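Long-range contact in hemolysin activator protein CdiB (Acinetobacter baumannii ACICU, PDB 6WIL), which probably secretes its partner toxin of contact-dependent growth inhibition across the outer membrane, as a two-partner secretion transporter of the Omp85 superfamily: residues A[454-464]-A[498-508]. Numbering follows the deposited sequence.
Sequences RFYIGGRYSVR and AVDQGWVNGRN. With C8E ((hydroxyethyloxy)tri(ethyloxy)octane), chain D.
Arg-464 grips Asp-500 side-on. Arg-464 NE gives a nearly straight bond to OD2 of Asp-500 (2.8 Å, 166°), on the syn side of the carboxylate. Arg-464 NH1 reaches the syn lone pair of Asp-500 OD1 at 3.2 Å and a more bent angle. The guanidinium and carboxylate planes are 37° apart. Asp-500 OD2 also accepts a hydrogen bond from the backbone N of Arg-464, 3.0 Å away, on its anti side. One carboxylate oxygen thus holds main chain and side chain of the same arginine. A bend at chi3 (-68°) turns the guanidinium back to the acid. One face of this group lies on CB of Ala-498, and NH2 makes a second salt bridge with Glu-483.

The family fold is a 16-stranded barrel. Residues 498-505 lie in one of its wall strands, and 454-464 come from the long excursion between strands 432-444 and 476-487, which folds back into the lumen. This is loop L6 of the Omp85 superfamily, and Val-463 and Arg-464 begin its VRGF signature. As in relatives such as FhaC, the signature arginine pairs with an aspartate of the wall, tying the loop to the barrel.

Gly-502 has no side chain, and two loop residues lie against its backbone. Ile-457 CD1 is 3.5 Å from Gly-502 C, and Val-463 CG2 is 3.6 Å from Gly-502 N. Val-504 CG1 meets Ile-457 CD1 at 3.8 Å and also touches the carbonyl O of Phe-455. Trp-503 points away from the loop, and one ring face meets the oxyethylene part of C8E, at C16 and C17.

The side chain of Arg-454 crosses that of Asn-508 at about a right angle. Arg-454 NH1 bonds to Asn-508 OD1 at 3.0 Å, from above the amide plane.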
# COMPACT_ATOMS: atom_id res chain seq x y z
N ARG A 454 -16.49 -16.41 -4.34
CA ARG A 454 -16.29 -16.27 -5.77
C ARG A 454 -15.92 -14.84 -6.14
O ARG A 454 -16.05 -13.90 -5.35
CB ARG A 454 -17.54 -16.71 -6.52
CG ARG A 454 -17.89 -18.17 -6.32
CD ARG A 454 -18.73 -18.68 -7.47
NE ARG A 454 -20.14 -18.31 -7.36
CZ ARG A 454 -21.10 -19.14 -6.97
NH1 ARG A 454 -20.81 -20.39 -6.66
NH2 ARG A 454 -22.36 -18.72 -6.90
N PHE A 455 -15.46 -14.68 -7.38
CA PHE A 455 -15.08 -13.40 -7.94
C PHE A 455 -16.25 -12.87 -8.76
O PHE A 455 -16.67 -13.51 -9.73
CB PHE A 455 -13.82 -13.55 -8.80
CG PHE A 455 -13.15 -12.25 -9.15
CD1 PHE A 455 -13.58 -11.50 -10.23
CD2 PHE A 455 -12.07 -11.80 -8.42
CE1 PHE A 455 -12.96 -10.32 -10.57
CE2 PHE A 455 -11.44 -10.62 -8.75
CZ PHE A 455 -11.88 -9.88 -9.82
N TYR A 456 -16.76 -11.70 -8.38
CA TYR A 456 -17.95 -11.12 -9.00
C TYR A 456 -17.58 -9.87 -9.79
O TYR A 456 -16.69 -9.12 -9.39
CB TYR A 456 -19.00 -10.78 -7.93
CG TYR A 456 -19.54 -12.00 -7.22
CD1 TYR A 456 -18.83 -12.60 -6.18
CD2 TYR A 456 -20.75 -12.56 -7.59
CE1 TYR A 456 -19.32 -13.72 -5.53
CE2 TYR A 456 -21.25 -13.69 -6.95
CZ TYR A 456 -20.53 -14.26 -5.92
OH TYR A 456 -21.03 -15.37 -5.29
N ILE A 457 -18.25 -9.68 -10.91
CA ILE A 457 -17.99 -8.54 -11.81
C ILE A 457 -19.32 -7.91 -12.22
O ILE A 457 -20.25 -8.62 -12.39
CB ILE A 457 -17.15 -8.96 -13.02
CG1 ILE A 457 -17.81 -10.06 -13.85
CG2 ILE A 457 -15.77 -9.37 -12.60
CD1 ILE A 457 -16.96 -10.51 -14.98
N GLY A 458 -19.31 -6.60 -12.42
CA GLY A 458 -20.49 -5.80 -12.79
C GLY A 458 -20.97 -4.98 -11.62
O GLY A 458 -21.56 -5.56 -10.73
N GLY A 459 -20.72 -3.68 -11.62
CA GLY A 459 -21.07 -2.78 -10.52
C GLY A 459 -19.98 -1.74 -10.32
O GLY A 459 -18.99 -1.81 -10.97
N ARG A 460 -20.14 -0.85 -9.35
CA ARG A 460 -19.21 0.26 -9.16
C ARG A 460 -17.83 -0.19 -8.69
O ARG A 460 -16.87 0.59 -8.80
CB ARG A 460 -19.79 1.26 -8.16
CG ARG A 460 -19.60 0.86 -6.70
CD ARG A 460 -20.57 1.58 -5.77
NE ARG A 460 -20.11 2.90 -5.34
CZ ARG A 460 -20.55 4.05 -5.85
NH1 ARG A 460 -21.46 4.04 -6.81
NH2 ARG A 460 -20.07 5.20 -5.40
N TYR A 461 -17.69 -1.40 -8.16
CA TYR A 461 -16.42 -1.84 -7.60
C TYR A 461 -15.67 -2.80 -8.50
O TYR A 461 -14.49 -3.05 -8.26
CB TYR A 461 -16.63 -2.51 -6.24
CG TYR A 461 -17.33 -1.65 -5.22
CD1 TYR A 461 -16.69 -0.55 -4.65
CD2 TYR A 461 -18.62 -1.94 -4.80
CE1 TYR A 461 -17.32 0.23 -3.70
CE2 TYR A 461 -19.26 -1.16 -3.85
CZ TYR A 461 -18.61 -0.07 -3.30
OH TYR A 461 -19.25 0.71 -2.36
N SER A 462 -16.33 -3.34 -9.49
CA SER A 462 -15.68 -4.35 -10.32
C SER A 462 -15.63 -3.97 -11.78
O SER A 462 -14.54 -3.88 -12.34
CB SER A 462 -16.39 -5.71 -10.15
OG SER A 462 -17.79 -5.59 -10.11
N VAL A 463 -16.78 -3.74 -12.42
CA VAL A 463 -16.82 -3.19 -13.78
C VAL A 463 -17.79 -2.02 -13.86
O VAL A 463 -19.01 -2.22 -13.84
CB VAL A 463 -17.20 -4.27 -14.81
CG1 VAL A 463 -17.10 -3.72 -16.22
CG2 VAL A 463 -16.33 -5.51 -14.62
N ARG A 464 -17.27 -0.80 -13.98
CA ARG A 464 -18.14 0.37 -13.97
C ARG A 464 -18.99 0.43 -15.25
O ARG A 464 -18.66 -0.16 -16.28
CB ARG A 464 -17.33 1.66 -13.81
CG ARG A 464 -16.97 1.97 -12.37
CD ARG A 464 -15.95 3.09 -12.29
NE ARG A 464 -14.67 2.67 -12.84
CZ ARG A 464 -13.60 3.45 -12.95
NH1 ARG A 464 -12.48 2.98 -13.46
NH2 ARG A 464 -13.66 4.72 -12.55
N ALA A 498 -13.65 6.48 -18.22
CA ALA A 498 -13.16 5.20 -17.74
C ALA A 498 -13.69 4.07 -18.61
O ALA A 498 -14.81 4.12 -19.13
CB ALA A 498 -13.55 4.96 -16.28
N VAL A 499 -12.85 3.04 -18.77
CA VAL A 499 -13.21 1.81 -19.48
C VAL A 499 -12.76 0.64 -18.63
O VAL A 499 -11.56 0.49 -18.37
CB VAL A 499 -12.58 1.74 -20.88
CG1 VAL A 499 -12.94 0.43 -21.56
CG2 VAL A 499 -13.02 2.92 -21.74
N ASP A 500 -13.70 -0.20 -18.22
CA ASP A 500 -13.44 -1.34 -17.35
C ASP A 500 -13.78 -2.64 -18.06
O ASP A 500 -14.56 -2.67 -19.01
CB ASP A 500 -14.24 -1.24 -16.04
CG ASP A 500 -13.88 -0.02 -15.22
OD1 ASP A 500 -12.99 0.75 -15.63
OD2 ASP A 500 -14.49 0.18 -14.15
N GLN A 501 -13.19 -3.73 -17.57
CA GLN A 501 -13.37 -5.06 -18.15
C GLN A 501 -13.30 -6.11 -17.05
O GLN A 501 -12.42 -6.04 -16.18
CB GLN A 501 -12.29 -5.37 -19.20
CG GLN A 501 -12.37 -4.53 -20.46
CD GLN A 501 -11.21 -4.80 -21.40
OE1 GLN A 501 -11.26 -5.70 -22.23
NE2 GLN A 501 -10.15 -4.01 -21.26
N GLY A 502 -14.20 -7.08 -17.10
CA GLY A 502 -14.18 -8.18 -16.16
C GLY A 502 -14.20 -9.52 -16.87
O GLY A 502 -14.72 -9.65 -17.98
N TRP A 503 -13.62 -10.52 -16.21
CA TRP A 503 -13.54 -11.88 -16.73
C TRP A 503 -13.83 -12.86 -15.60
O TRP A 503 -13.27 -12.71 -14.51
CB TRP A 503 -12.17 -12.19 -17.32
CG TRP A 503 -11.85 -11.51 -18.60
CD1 TRP A 503 -12.20 -11.92 -19.85
CD2 TRP A 503 -11.09 -10.31 -18.77
NE1 TRP A 503 -11.72 -11.04 -20.79
CE2 TRP A 503 -11.03 -10.04 -20.15
CE3 TRP A 503 -10.46 -9.43 -17.89
CZ2 TRP A 503 -10.36 -8.94 -20.67
CZ3 TRP A 503 -9.80 -8.33 -18.41
CH2 TRP A 503 -9.76 -8.10 -19.79
N VAL A 504 -14.68 -13.85 -15.87
CA VAL A 504 -14.88 -14.97 -14.96
C VAL A 504 -14.69 -16.26 -15.75
O VAL A 504 -14.93 -16.31 -16.96
CB VAL A 504 -16.26 -14.94 -14.28
CG1 VAL A 504 -16.33 -13.82 -13.25
CG2 VAL A 504 -17.36 -14.79 -15.31
N ASN A 505 -14.24 -17.30 -15.06
CA ASN A 505 -13.86 -18.56 -15.68
C ASN A 505 -13.71 -19.58 -14.55
O ASN A 505 -13.79 -19.25 -13.37
CB ASN A 505 -12.57 -18.39 -16.50
CG ASN A 505 -11.94 -19.71 -16.91
OD1 ASN A 505 -10.88 -20.08 -16.39
ND2 ASN A 505 -12.59 -20.43 -17.81
N GLY A 506 -13.53 -20.84 -14.93
CA GLY A 506 -13.41 -21.91 -13.97
C GLY A 506 -14.77 -22.46 -13.61
O GLY A 506 -15.77 -22.24 -14.29
N ARG A 507 -14.80 -23.20 -12.50
CA ARG A 507 -16.07 -23.69 -12.01
C ARG A 507 -16.96 -22.54 -11.57
O ARG A 507 -16.50 -21.41 -11.36
CB ARG A 507 -15.86 -24.66 -10.85
N ASN A 508 -18.25 -22.83 -11.44
CA ASN A 508 -19.30 -21.87 -11.10
C ASN A 508 -19.46 -20.79 -12.16
O ASN A 508 -19.98 -19.70 -11.87
CB ASN A 508 -19.06 -21.22 -9.73
CG ASN A 508 -18.83 -22.24 -8.61
OD1 ASN A 508 -18.34 -21.90 -7.54
ND2 ASN A 508 -19.19 -23.50 -8.87
C1 C8E D . 0.41 -17.08 -8.50
C2 C8E D . -1.05 -16.66 -8.57
C3 C8E D . -1.19 -15.18 -8.24
C4 C8E D . -2.66 -14.76 -8.37
C5 C8E D . -3.06 -14.78 -9.85
C6 C8E D . -4.57 -14.56 -9.95
C7 C8E D . -4.89 -13.84 -11.26
C8 C8E D . -5.22 -14.86 -12.34
O9 C8E D . -6.53 -14.62 -12.78
C10 C8E D . -6.98 -15.50 -13.77
C11 C8E D . -8.49 -15.31 -13.96
O12 C8E D . -8.78 -15.24 -15.33
C13 C8E D . -10.15 -15.31 -15.63
C14 C8E D . -10.35 -15.26 -17.14
O15 C8E D . -9.27 -14.60 -17.75
C16 C8E D . -9.44 -14.39 -19.12
C17 C8E D . -8.52 -13.26 -19.60
O18 C8E D . -7.18 -13.64 -19.49
C19 C8E D . -6.29 -12.82 -20.19
C20 C8E D . -5.26 -12.22 -19.23
O21 C8E D . -4.59 -13.24 -18.54